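Local coordinates for protein O-methyltransferase (Bacillus halodurans, PDB 2GPY) that probably transfers a methyl group from S-adenosylmethionine to a hydroxyl oxygen of a substrate not yet identified, at residues B[142-147]-B[192-197]; B[153-158]-B[210-215]; B[55-60]-B[125-130]; B[61-66]-B[81-86]. All coordinates share one frame; numbering follows the deposited sequence.

Interaction 1 of 4, residues B[142-147]-B[192-197]; sequences FFDMYS and LEHPQY. With ZN (zinc ion), chain J.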
loop_
_atom_site.group_PDB
_atom_site.type_symbol
_atom_site.label_atom_id
_atom_site.label_comp_id
_atom_site.label_asym_id
_atom_site.label_seq_id
_atom_site.Cartn_x
_atom_site.Cartn_y
_atom_site.Cartn_z
ATOM N N PHE B 142 2.038 -9.457 20.688
ATOM C CA PHE B 142 3.092 -9.133 19.729
ATOM C C PHE B 142 2.936 -7.725 19.168
ATOM O O PHE B 142 3.928 -6.987 19.005
ATOM C CB PHE B 142 3.109 -10.106 18.542
ATOM C CG PHE B 142 3.519 -11.500 18.900
ATOM C CD1 PHE B 142 4.346 -11.745 19.995
ATOM C CD2 PHE B 142 3.089 -12.571 18.120
ATOM C CE1 PHE B 142 4.736 -13.046 20.314
ATOM C CE2 PHE B 142 3.464 -13.892 18.452
ATOM C CZ PHE B 142 4.288 -14.115 19.535
ATOM N N PHE B 143 1.695 -7.373 18.840
ATOM C CA PHE B 143 1.394 -6.028 18.358
ATOM C C PHE B 143 1.841 -4.976 19.387
ATOM O O PHE B 143 2.585 -4.064 19.048
ATOM C CB PHE B 143 -0.095 -5.859 18.022
ATOM C CG PHE B 143 -0.423 -4.529 17.353
ATOM C CD1 PHE B 143 -0.576 -3.361 18.093
ATOM C CD2 PHE B 143 -0.544 -4.451 15.986
ATOM C CE1 PHE B 143 -0.864 -2.135 17.459
ATOM C CE2 PHE B 143 -0.823 -3.239 15.340
ATOM C CZ PHE B 143 -1.009 -2.079 16.087
ATOM N N ASP B 144 1.397 -5.118 20.634
ATOM C CA ASP B 144 1.699 -4.113 21.665
ATOM C C ASP B 144 3.203 -3.982 21.926
ATOM O O ASP B 144 3.720 -2.878 22.136
ATOM C CB ASP B 144 0.954 -4.454 22.961
ATOM C CG ASP B 144 -0.512 -4.024 22.917
ATOM O OD1 ASP B 144 -0.907 -3.363 21.937
ATOM O OD2 ASP B 144 -1.276 -4.335 23.847
HETATM N N MSE B 145 3.882 -5.121 21.922
HETATM C CA MSE B 145 5.301 -5.212 22.262
HETATM C C MSE B 145 6.228 -4.656 21.187
HETATM O O MSE B 145 7.235 -4.020 21.507
HETATM C CB MSE B 145 5.697 -6.666 22.544
HETATM C CG MSE B 145 7.187 -6.841 22.745
HETATM SE SE MSE B 145 7.669 -8.437 23.741
HETATM C CE MSE B 145 6.716 -8.043 25.413
ATOM N N TYR B 146 5.898 -4.931 19.922
ATOM C CA TYR B 146 6.772 -4.615 18.796
ATOM C C TYR B 146 6.370 -3.394 17.978
ATOM O O TYR B 146 7.156 -2.888 17.197
ATOM C CB TYR B 146 6.941 -5.852 17.895
ATOM C CG TYR B 146 7.817 -6.867 18.592
ATOM C CD1 TYR B 146 9.182 -6.668 18.667
ATOM C CD2 TYR B 146 7.269 -7.972 19.252
ATOM C CE1 TYR B 146 10.011 -7.571 19.352
ATOM C CE2 TYR B 146 8.088 -8.884 19.940
ATOM C CZ TYR B 146 9.462 -8.659 19.989
ATOM O OH TYR B 146 10.309 -9.535 20.642
ATOM N N SER B 147 5.165 -2.893 18.192
ATOM C CA SER B 147 4.750 -1.716 17.454
ATOM C C SER B 147 5.596 -0.462 17.808
ATOM O O SER B 147 5.843 0.363 16.932
ATOM C CB SER B 147 3.244 -1.492 17.583
ATOM O OG SER B 147 2.877 -1.109 18.878
ATOM N N LEU B 192 -8.642 -2.039 14.614
ATOM C CA LEU B 192 -9.169 -0.957 13.785
ATOM C C LEU B 192 -9.300 0.389 14.512
ATOM O O LEU B 192 -9.307 1.442 13.853
ATOM C CB LEU B 192 -10.485 -1.386 13.136
ATOM C CG LEU B 192 -10.290 -2.569 12.175
ATOM C CD1 LEU B 192 -11.608 -3.242 11.792
ATOM C CD2 LEU B 192 -9.494 -2.166 10.946
ATOM N N GLU B 193 -9.393 0.366 15.846
ATOM C CA GLU B 193 -9.571 1.598 16.637
ATOM C C GLU B 193 -8.391 1.963 17.558
ATOM O O GLU B 193 -8.473 2.899 18.368
ATOM C CB GLU B 193 -10.904 1.587 17.399
ATOM C CG GLU B 193 -11.118 0.454 18.387
ATOM C CD GLU B 193 -12.472 0.569 19.098
ATOM O OE1 GLU B 193 -13.429 1.142 18.512
ATOM O OE2 GLU B 193 -12.587 0.096 20.254
ATOM N N HIS B 194 -7.292 1.226 17.404
ATOM C CA HIS B 194 -6.032 1.516 18.075
ATOM C C HIS B 194 -5.504 2.870 17.599
ATOM O O HIS B 194 -5.276 3.060 16.389
ATOM C CB HIS B 194 -4.999 0.459 17.679
ATOM C CG HIS B 194 -4.112 0.049 18.802
ATOM N ND1 HIS B 194 -3.043 0.814 19.225
ATOM C CD2 HIS B 194 -4.155 -1.030 19.619
ATOM C CE1 HIS B 194 -2.457 0.212 20.243
ATOM N NE2 HIS B 194 -3.115 -0.903 20.508
ATOM N N PRO B 195 -5.305 3.811 18.527
ATOM C CA PRO B 195 -5.098 5.202 18.111
ATOM C C PRO B 195 -3.845 5.587 17.295
ATOM O O PRO B 195 -3.934 6.500 16.466
ATOM C CB PRO B 195 -5.143 5.978 19.434
ATOM C CG PRO B 195 -4.822 4.987 20.468
ATOM C CD PRO B 195 -5.390 3.695 19.992
ATOM N N GLN B 196 -2.705 4.961 17.516
ATOM C CA GLN B 196 -1.481 5.452 16.863
ATOM C C GLN B 196 -1.341 4.937 15.416
ATOM O O GLN B 196 -0.312 5.153 14.767
ATOM C CB GLN B 196 -0.240 5.071 17.687
ATOM C CG GLN B 196 0.918 6.076 17.604
ATOM C CD GLN B 196 2.048 5.809 18.614
ATOM O OE1 GLN B 196 2.137 4.735 19.231
ATOM N NE2 GLN B 196 2.930 6.787 18.762
ATOM N N TYR B 197 -2.381 4.271 14.926
ATOM C CA TYR B 197 -2.322 3.631 13.616
ATOM C C TYR B 197 -3.525 3.963 12.794
ATOM O O TYR B 197 -4.617 4.196 13.314
ATOM C CB TYR B 197 -2.188 2.118 13.751
ATOM C CG TYR B 197 -0.864 1.773 14.350
ATOM C CD1 TYR B 197 -0.690 1.731 15.738
ATOM C CD2 TYR B 197 0.240 1.572 13.535
ATOM C CE1 TYR B 197 0.569 1.450 16.286
ATOM C CE2 TYR B 197 1.482 1.284 14.073
ATOM C CZ TYR B 197 1.640 1.242 15.435
ATOM O OH TYR B 197 2.904 0.960 15.941
HETATM ZN ZN ZN J . -2.345 -1.885 22.140
HETATM O O HOH W 1 -3.997 -3.132 22.387
#
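Phe143 extends its ring from helix 139-146 toward His194 and Tyr197 because its CG lies anti to the backbone N (chi1 -173°); on the next residue CG is anti to the carbonyl carbon instead, and this turns the carboxylate of Asp144 to the zinc ion that His194 also binds. One rim of the Phe143 ring serves two aromatic partners. Phe143 CE1 stands over the centre of the imidazole face of His194, 4.0 Å from His194 CE1, with the planes 57° apart. Phe143 CZ comes down near the rim of the Tyr197 ring face, 3.8 Å from Tyr197 CD1, the planes here 67° apart. Both pairs are edge-to-face, so a single phenyl edge is wedged against two rings. Beside this cluster Asp144 OD1 and His194 NE2 each bind the zinc ion at 2.1 Å, with water 1 as a further ligand. The same water gives a weak hydrogen bond to Asp144 OD2, the carboxylate oxygen that does not bind the metal. Farther along, Ser147 CB packs against Tyr197 OH, and Ser147 OG turns back to the carbonyl O of Phe143 in a weak bond. Trp190 adds another edge-to-face partner for Phe143, and Ile156 of the sheet touches Phe143, Ser147 and Tyr197. The arrangement is an aromatic cluster beside a zinc site, joining helix 139-146 to the turn that leads into strand 197-202.

Interaction 2 of 4, residues B[153-158]-B[210-215]; sequences GGLILS and ISIKRE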
loop_
_atom_site.group_PDB
_atom_site.type_symbol
_atom_site.label_atom_id
_atom_site.label_comp_id
_atom_site.label_asym_id
_atom_site.label_seq_id
_atom_site.Cartn_x
_atom_site.Cartn_y
_atom_site.Cartn_z
ATOM N N GLY B 153 5.228 6.428 10.219
ATOM C CA GLY B 153 5.053 6.241 8.787
ATOM C C GLY B 153 5.304 4.815 8.335
ATOM O O GLY B 153 5.020 4.458 7.180
ATOM N N GLY B 154 5.833 3.995 9.240
ATOM C CA GLY B 154 6.088 2.595 8.964
ATOM C C GLY B 154 4.812 1.791 9.013
ATOM O O GLY B 154 3.755 2.323 9.287
ATOM N N LEU B 155 4.924 0.497 8.764
ATOM C CA LEU B 155 3.765 -0.365 8.576
ATOM C C LEU B 155 3.793 -1.537 9.523
ATOM O O LEU B 155 4.822 -2.175 9.703
ATOM C CB LEU B 155 3.767 -0.963 7.165
ATOM C CG LEU B 155 3.882 0.072 6.042
ATOM C CD1 LEU B 155 4.002 -0.590 4.650
ATOM C CD2 LEU B 155 2.700 1.060 6.086
ATOM N N ILE B 156 2.630 -1.867 10.044
ATOM C CA ILE B 156 2.416 -3.171 10.638
ATOM C C ILE B 156 1.455 -3.923 9.721
ATOM O O ILE B 156 0.346 -3.455 9.434
ATOM C CB ILE B 156 1.878 -3.080 12.080
ATOM C CG1 ILE B 156 2.889 -2.302 12.929
ATOM C CG2 ILE B 156 1.722 -4.525 12.657
ATOM C CD1 ILE B 156 2.433 -1.992 14.296
ATOM N N LEU B 157 1.909 -5.072 9.234
ATOM C CA LEU B 157 1.106 -5.897 8.332
ATOM C C LEU B 157 0.637 -7.123 9.098
ATOM O O LEU B 157 1.460 -7.837 9.711
ATOM C CB LEU B 157 1.951 -6.337 7.130
ATOM C CG LEU B 157 2.651 -5.215 6.378
ATOM C CD1 LEU B 157 3.631 -5.838 5.364
ATOM C CD2 LEU B 157 1.637 -4.313 5.726
ATOM N N SER B 158 -0.673 -7.364 9.107
ATOM C CA SER B 158 -1.203 -8.546 9.797
ATOM C C SER B 158 -1.828 -9.509 8.779
ATOM O O SER B 158 -2.770 -9.138 8.085
ATOM C CB SER B 158 -2.266 -8.151 10.813
ATOM O OG SER B 158 -1.812 -7.197 11.765
ATOM N N ILE B 210 -3.299 -3.503 6.993
ATOM C CA ILE B 210 -2.129 -2.631 6.840
ATOM C C ILE B 210 -2.341 -1.455 7.765
ATOM O O ILE B 210 -3.224 -0.621 7.545
ATOM C CB ILE B 210 -1.975 -2.149 5.407
ATOM C CG1 ILE B 210 -1.846 -3.368 4.480
ATOM C CG2 ILE B 210 -0.737 -1.281 5.262
ATOM C CD1 ILE B 210 -2.663 -3.185 3.284
ATOM N N SER B 211 -1.563 -1.433 8.837
ATOM C CA SER B 211 -1.655 -0.360 9.818
ATOM C C SER B 211 -0.502 0.589 9.588
ATOM O O SER B 211 0.659 0.190 9.664
ATOM C CB SER B 211 -1.576 -0.944 11.245
ATOM O OG SER B 211 -2.558 -1.950 11.423
ATOM N N ILE B 212 -0.806 1.846 9.282
ATOM C CA ILE B 212 0.238 2.816 9.046
ATOM C C ILE B 212 0.445 3.680 10.297
ATOM O O ILE B 212 -0.472 4.351 10.765
ATOM C CB ILE B 212 -0.102 3.742 7.845
ATOM C CG1 ILE B 212 -0.561 2.893 6.634
ATOM C CG2 ILE B 212 1.106 4.626 7.490
ATOM C CD1 ILE B 212 -0.868 3.771 5.373
ATOM N N LYS B 213 1.670 3.675 10.795
ATOM C CA LYS B 213 1.967 4.328 12.065
ATOM C C LYS B 213 1.930 5.834 11.909
ATOM O O LYS B 213 2.594 6.407 11.032
ATOM C CB LYS B 213 3.310 3.858 12.624
ATOM C CG LYS B 213 3.553 4.346 14.055
ATOM C CD LYS B 213 4.662 3.582 14.714
ATOM C CE LYS B 213 4.651 3.856 16.214
ATOM N NZ LYS B 213 5.796 3.162 16.861
ATOM N N ARG B 214 1.121 6.468 12.769
ATOM C CA ARG B 214 0.946 7.916 12.755
ATOM C C ARG B 214 2.159 8.594 13.361
ATOM O O ARG B 214 2.914 7.974 14.126
ATOM C CB ARG B 214 -0.321 8.331 13.513
ATOM C CG ARG B 214 -1.610 7.927 12.824
ATOM C CD ARG B 214 -2.814 8.659 13.398
ATOM N NE ARG B 214 -4.004 8.353 12.608
ATOM C CZ ARG B 214 -4.870 7.381 12.893
ATOM N NH1 ARG B 214 -4.697 6.633 13.974
ATOM N NH2 ARG B 214 -5.922 7.170 12.106
ATOM N N GLU B 215 2.335 9.869 13.022
ATOM C CA GLU B 215 3.468 10.659 13.480
ATOM C C GLU B 215 3.542 10.794 15.006
ATOM O O GLU B 215 2.650 11.357 15.643
ATOM C CB GLU B 215 3.442 12.039 12.814
ATOM C CG GLU B 215 4.441 13.030 13.388
ATOM C CD GLU B 215 5.113 13.854 12.314
ATOM O OE1 GLU B 215 5.131 13.404 11.144
ATOM O OE2 GLU B 215 5.628 14.943 12.632
HETATM O O HOH W 2 -1.844 -4.626 10.908
#
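Ile156 and Ser211 exchange two backbone hydrogen bonds as an antiparallel hydrogen-bonded pair: Ile156 N reaches Ser211 O at 2.9 Å and Ser211 N returns to Ile156 O at 2.8 Å. Lys213 N donates to Gly154 O at 2.9 Å, and Gly153 N closes the ladder on Lys213 O at 2.8 Å. A CA-H...O contact from Leu155 CA to Ser211 O (3.3 Å) fills in between them. The two strands belong to the seven-stranded mixed sheet of a Rossmann-like methyltransferase, at the point where the parallel run ends and strand 208-213 comes back antiparallel. Apolar contacts occupy the face that bears Leu155, Leu157, Ile210 and Ile212. Leu157 lies side by side with Ile210, its CD2 3.8 Å from Ile210 CG1; Leu155 CD2 meets Ile212 CG1 at the same distance, brought there by a CG anti to the carbonyl carbon (chi1 -54°). Helix 40-53 packs over the two leucines, while Met52 of the second subunit touches Leu155 and Ile210. Polar contacts lie on the other face, where water 2 bridges Ile156 O, Ser158 OG and Ser211 OG, sitting 2.8 Å from Ser211 OG. Thr199 also hydrogen-bonds Ser211 OG, and Lys213 NZ runs out to the carbonyl oxygens of Ser147 and Val150.

Interaction 3 of 4, residues B[55-60]-B[125-130]; sequences PARILE and PLFDVL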
loop_
_atom_site.group_PDB
_atom_site.type_symbol
_atom_site.label_atom_id
_atom_site.label_comp_id
_atom_site.label_asym_id
_atom_site.label_seq_id
_atom_site.Cartn_x
_atom_site.Cartn_y
_atom_site.Cartn_z
ATOM N N PRO B 55 10.645 -0.625 1.866
ATOM C CA PRO B 55 11.214 -0.588 3.225
ATOM C C PRO B 55 12.665 -1.073 3.213
ATOM O O PRO B 55 13.019 -1.886 2.365
ATOM C CB PRO B 55 10.315 -1.542 3.997
ATOM C CG PRO B 55 9.826 -2.546 2.962
ATOM C CD PRO B 55 9.690 -1.741 1.690
ATOM N N ALA B 56 13.496 -0.542 4.116
ATOM C CA ALA B 56 14.872 -1.011 4.259
ATOM C C ALA B 56 15.040 -2.091 5.335
ATOM O O ALA B 56 15.986 -2.878 5.273
ATOM C CB ALA B 56 15.808 0.180 4.563
ATOM N N ARG B 57 14.165 -2.096 6.339
ATOM C CA ARG B 57 14.346 -2.961 7.525
ATOM C C ARG B 57 12.982 -3.542 7.893
ATOM O O ARG B 57 12.024 -2.788 8.124
ATOM C CB ARG B 57 14.889 -2.147 8.705
ATOM C CG ARG B 57 16.342 -1.617 8.526
ATOM C CD ARG B 57 16.787 -0.806 9.740
ATOM N NE ARG B 57 16.581 -1.523 11.004
ATOM C CZ ARG B 57 17.224 -2.627 11.384
ATOM N NH1 ARG B 57 18.147 -3.200 10.607
ATOM N NH2 ARG B 57 16.937 -3.170 12.559
ATOM N N ILE B 58 12.893 -4.868 7.929
ATOM C CA ILE B 58 11.625 -5.575 8.199
ATOM C C ILE B 58 11.843 -6.498 9.393
ATOM O O ILE B 58 12.870 -7.210 9.476
ATOM C CB ILE B 58 11.195 -6.411 6.983
ATOM C CG1 ILE B 58 11.004 -5.490 5.762
ATOM C CG2 ILE B 58 9.906 -7.268 7.300
ATOM C CD1 ILE B 58 10.987 -6.244 4.395
ATOM N N LEU B 59 10.902 -6.469 10.334
ATOM C CA LEU B 59 10.885 -7.420 11.452
ATOM C C LEU B 59 9.663 -8.342 11.314
ATOM O O LEU B 59 8.529 -7.888 11.115
ATOM C CB LEU B 59 10.829 -6.670 12.784
ATOM C CG LEU B 59 10.623 -7.559 14.015
ATOM C CD1 LEU B 59 11.790 -8.549 14.209
ATOM C CD2 LEU B 59 10.425 -6.702 15.237
ATOM N N GLU B 60 9.901 -9.644 11.404
ATOM C CA GLU B 60 8.832 -10.620 11.300
ATOM C C GLU B 60 8.776 -11.469 12.552
ATOM O O GLU B 60 9.808 -11.944 13.019
ATOM C CB GLU B 60 9.075 -11.535 10.086
ATOM C CG GLU B 60 8.290 -12.842 10.107
ATOM C CD GLU B 60 8.594 -13.672 8.872
ATOM O OE1 GLU B 60 9.705 -14.236 8.786
ATOM O OE2 GLU B 60 7.731 -13.671 7.963
ATOM N N PRO B 125 18.001 -0.811 15.294
ATOM C CA PRO B 125 17.406 0.413 14.762
ATOM C C PRO B 125 15.933 0.159 14.462
ATOM O O PRO B 125 15.532 -0.999 14.292
ATOM C CB PRO B 125 18.176 0.651 13.456
ATOM C CG PRO B 125 19.383 -0.216 13.526
ATOM C CD PRO B 125 19.038 -1.366 14.406
ATOM N N LEU B 126 15.138 1.221 14.404
ATOM C CA LEU B 126 13.704 1.089 14.130
ATOM C C LEU B 126 13.468 0.391 12.787
ATOM O O LEU B 126 14.263 0.505 11.858
ATOM C CB LEU B 126 13.013 2.462 14.148
ATOM C CG LEU B 126 12.926 3.249 15.463
ATOM C CD1 LEU B 126 12.327 4.618 15.215
ATOM C CD2 LEU B 126 12.133 2.494 16.542
ATOM N N PHE B 127 12.372 -0.358 12.719
ATOM C CA PHE B 127 11.969 -1.078 11.534
ATOM C C PHE B 127 10.960 -0.260 10.718
ATOM O O PHE B 127 10.219 0.534 11.270
ATOM C CB PHE B 127 11.376 -2.428 11.967
ATOM C CG PHE B 127 12.395 -3.365 12.556
ATOM C CD1 PHE B 127 13.183 -4.161 11.724
ATOM C CD2 PHE B 127 12.606 -3.419 13.947
ATOM C CE1 PHE B 127 14.169 -5.043 12.268
ATOM C CE2 PHE B 127 13.580 -4.291 14.502
ATOM C CZ PHE B 127 14.361 -5.100 13.653
ATOM N N ASP B 128 10.973 -0.442 9.401
ATOM C CA ASP B 128 9.999 0.164 8.507
ATOM C C ASP B 128 8.732 -0.661 8.447
ATOM O O ASP B 128 7.686 -0.137 8.118
ATOM C CB ASP B 128 10.572 0.265 7.088
ATOM C CG ASP B 128 11.840 1.086 7.050
ATOM O OD1 ASP B 128 11.762 2.230 7.498
ATOM O OD2 ASP B 128 12.907 0.565 6.625
ATOM N N VAL B 129 8.856 -1.963 8.718
ATOM C CA VAL B 129 7.725 -2.891 8.607
ATOM C C VAL B 129 7.828 -3.905 9.745
ATOM O O VAL B 129 8.915 -4.425 10.005
ATOM C CB VAL B 129 7.743 -3.679 7.230
ATOM C CG1 VAL B 129 6.670 -4.811 7.217
ATOM C CG2 VAL B 129 7.576 -2.749 6.017
ATOM N N LEU B 130 6.684 -4.202 10.381
ATOM C CA LEU B 130 6.536 -5.319 11.294
ATOM C C LEU B 130 5.503 -6.247 10.682
ATOM O O LEU B 130 4.425 -5.796 10.308
ATOM C CB LEU B 130 6.008 -4.805 12.667
ATOM C CG LEU B 130 5.572 -5.883 13.664
ATOM C CD1 LEU B 130 6.789 -6.853 14.031
ATOM C CD2 LEU B 130 4.931 -5.308 14.953
#
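Parallel strands 57-61 and 127-133 lie next to each other in the middle of the sheet, and here their N-terminal ends are tied together by Arg57 and Asp128 as well as by the ladder. In the regular part Leu59 N donates to Val129 O at 2.9 Å, with Ile58 beside Val129 and Leu59 beside Leu130. Nearer the start, Asp128 OD2 accepts from two backbone groups, Ala56 N at 2.8 Å, from above the carboxylate plane, and Arg57 N at 3.0 Å, on its anti side; the other oxygen, OD1, makes a salt bridge to Arg151. The Arg57 chain bends at chi3 (51°), which folds its guanidinium back over 125-127. There Arg57 NE bonds Leu126 O in the guanidinium plane at 3.2 Å, Arg57 NH2 bonds Pro125 O at 3.1 Å, and Pro125 CD presses on one guanidinium face. Arg57 also sits off-centre over Phe127, its CZ 4.5 Å from the ring centroid, a cation-pi contact. The opposite face of that ring takes Leu59 CB, 3.5 Å from the centroid, as a CH-pi contact. A methionine in place of Arg57 would probably leave the carbonyls of Pro125 and Leu126 without these donors and Phe127 without its cation, so that 125-127 would be held less firmly against strand 57-61. The two are neighbouring parallel strands in the 3-2-1-4-5-7-6 sheet of a Rossmann-like methyltransferase.

Interaction 4 of 4, residues B[61-66]-B[81-86]; sequences IGTAIG and IVSIER
This is a strand-to-loop contact at the C-terminal ends of the parallel strands in the mixed sheet, where 61-66 leaves strand 57-61 and runs past the end of strand 80-85. Ile61 still pairs with Ile84 in parallel fashion, their side chains side by side with the CD1 atoms of Ile61 and Ile84 3.8 Å apart. Beyond it the chain peels away, and Ile84 O is gripped by two successive backbone groups: Gly62 N at 2.7 Å, approaching nearly along the C=O axis, and Thr63 N at 3.1 Å, from above the carbonyl plane. Gly62 turns with positive phi (104°), where a side chain would collide with the carbonyl oxygen of Ile61. A type II' turn from Thr63 to Gly66 then delivers the chain to helix 67-75, with Gly66 as its N-cap. In Rossmann-like methyltransferases a glycine-rich loop here, with an acidic residue ending the next strand, commonly cradles S-adenosylmethionine; Gly62 and Glu85 are consistent with that, although no cofactor is present. Glu85 has CG anti to the backbone N but bends at chi2 (55°), and this curls OE1 back to accept from Ala64 N at 2.8 Å, above the carboxylate plane. Its other oxygen, OE2, accepts from Asp87 N. An alanine in place of Glu85 is likely to leave the N-H groups of Ala64 and Asp87 without their acceptor and the turn less fixed. Ser83 OG is hydrogen-bonded to Glu60.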
loop_
_atom_site.group_PDB
_atom_site.type_symbol
_atom_site.label_atom_id
_atom_site.label_comp_id
_atom_site.label_asym_id
_atom_site.label_seq_id
_atom_site.Cartn_x
_atom_site.Cartn_y
_atom_site.Cartn_z
ATOM N N ILE B 61 7.575 -11.675 13.078
ATOM C CA ILE B 61 7.422 -12.548 14.230
ATOM C C ILE B 61 6.776 -13.831 13.743
ATOM O O ILE B 61 5.614 -13.812 13.315
ATOM C CB ILE B 61 6.525 -11.919 15.309
ATOM C CG1 ILE B 61 6.951 -10.457 15.611
ATOM C CG2 ILE B 61 6.480 -12.827 16.577
ATOM C CD1 ILE B 61 8.393 -10.248 16.062
ATOM N N GLY B 62 7.524 -14.936 13.813
ATOM C CA GLY B 62 7.012 -16.224 13.374
ATOM C C GLY B 62 7.580 -16.633 12.033
ATOM O O GLY B 62 6.874 -16.620 11.024
ATOM N N THR B 63 8.859 -17.015 12.017
ATOM C CA THR B 63 9.519 -17.362 10.756
ATOM C C THR B 63 9.014 -18.621 10.091
ATOM O O THR B 63 9.043 -18.717 8.862
ATOM C CB THR B 63 11.084 -17.146 10.759
ATOM O OG1 THR B 63 11.815 -18.091 9.944
ATOM C CG2 THR B 63 11.620 -16.962 12.062
ATOM N N ALA B 64 8.534 -19.558 10.906
ATOM C CA ALA B 64 8.089 -20.872 10.455
ATOM C C ALA B 64 9.286 -21.489 9.707
ATOM O O ALA B 64 10.370 -21.527 10.287
ATOM C CB ALA B 64 6.770 -20.746 9.599
ATOM N N ILE B 65 9.167 -21.902 8.442
ATOM C CA ILE B 65 10.352 -22.475 7.767
ATOM C C ILE B 65 11.078 -21.469 6.873
ATOM O O ILE B 65 11.887 -21.851 6.023
ATOM C CB ILE B 65 10.066 -23.841 7.022
ATOM C CG1 ILE B 65 9.020 -23.647 5.912
ATOM C CG2 ILE B 65 9.716 -24.956 8.049
ATOM C CD1 ILE B 65 9.063 -24.720 4.826
ATOM N N GLY B 66 10.753 -20.179 7.046
ATOM C CA GLY B 66 11.482 -19.097 6.393
ATOM C C GLY B 66 10.949 -18.667 5.028
ATOM O O GLY B 66 11.571 -17.847 4.356
ATOM N N ILE B 81 16.082 -8.233 6.821
ATOM C CA ILE B 81 14.985 -8.822 7.526
ATOM C C ILE B 81 15.552 -9.426 8.824
ATOM O O ILE B 81 16.651 -10.016 8.844
ATOM C CB ILE B 81 14.327 -9.896 6.658
ATOM C CG1 ILE B 81 13.908 -9.248 5.302
ATOM C CG2 ILE B 81 13.135 -10.520 7.387
ATOM C CD1 ILE B 81 13.124 -10.108 4.437
ATOM N N VAL B 82 14.815 -9.220 9.905
ATOM C CA VAL B 82 15.090 -9.905 11.157
ATOM C C VAL B 82 13.827 -10.738 11.392
ATOM O O VAL B 82 12.723 -10.220 11.260
ATOM C CB VAL B 82 15.303 -8.923 12.315
ATOM C CG1 VAL B 82 15.482 -9.693 13.647
ATOM C CG2 VAL B 82 16.526 -8.043 12.050
ATOM N N SER B 83 13.962 -12.018 11.717
ATOM C CA SER B 83 12.762 -12.850 11.948
ATOM C C SER B 83 12.925 -13.771 13.173
ATOM O O SER B 83 14.016 -14.280 13.413
ATOM C CB SER B 83 12.479 -13.677 10.697
ATOM O OG SER B 83 11.240 -14.405 10.785
ATOM N N ILE B 84 11.848 -13.966 13.940
ATOM C CA ILE B 84 11.912 -14.630 15.222
ATOM C C ILE B 84 11.031 -15.873 15.172
ATOM O O ILE B 84 9.914 -15.812 14.668
ATOM C CB ILE B 84 11.424 -13.726 16.368
ATOM C CG1 ILE B 84 12.290 -12.468 16.482
ATOM C CG2 ILE B 84 11.529 -14.485 17.684
ATOM C CD1 ILE B 84 11.680 -11.404 17.451
ATOM N N GLU B 85 11.572 -17.000 15.626
ATOM C CA GLU B 85 10.843 -18.269 15.647
ATOM C C GLU B 85 11.078 -19.002 16.970
ATOM O O GLU B 85 12.209 -19.129 17.428
ATOM C CB GLU B 85 11.285 -19.146 14.463
ATOM C CG GLU B 85 10.667 -20.579 14.411
ATOM C CD GLU B 85 9.150 -20.556 14.443
ATOM O OE1 GLU B 85 8.509 -19.757 13.697
ATOM O OE2 GLU B 85 8.602 -21.324 15.240
ATOM N N ARG B 86 10.011 -19.511 17.562
ATOM C CA ARG B 86 10.137 -20.214 18.819
ATOM C C ARG B 86 10.235 -21.734 18.709
ATOM O O ARG B 86 10.665 -22.377 19.657
ATOM C CB ARG B 86 9.004 -19.803 19.772
ATOM C CG ARG B 86 7.624 -20.335 19.420
ATOM C CD ARG B 86 6.824 -20.548 20.737
ATOM N NE ARG B 86 5.416 -20.836 20.467
ATOM C CZ ARG B 86 4.421 -20.708 21.345
ATOM N NH1 ARG B 86 4.648 -20.284 22.585
ATOM N NH2 ARG B 86 3.181 -21.002 20.973
#

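In the fold
Interactions 2, 3 and 4 all reach one mixed sheet; interaction 1 sets helix 139-146 against its antiparallel end, where strand 197-202 begins. Strands 57-61 and 80-85 are neighbours, as are 127-133 and 154-159, so interaction 3 sits between 4 and 2, about 13 and 11 Å from them between centres. The centres of interactions 2 and 4 lie about 20 Å apart. Along the chain, interactions 3 and 4 are complete before 1 and 2 begin; 4 falls within the span bridged by 3, while the segments of 1 and 2 alternate. Tyr146 links 1 to 3 and 4, and Lys213 ties 2 to Ser147. Together they join the probable cofactor-binding half to the antiparallel end.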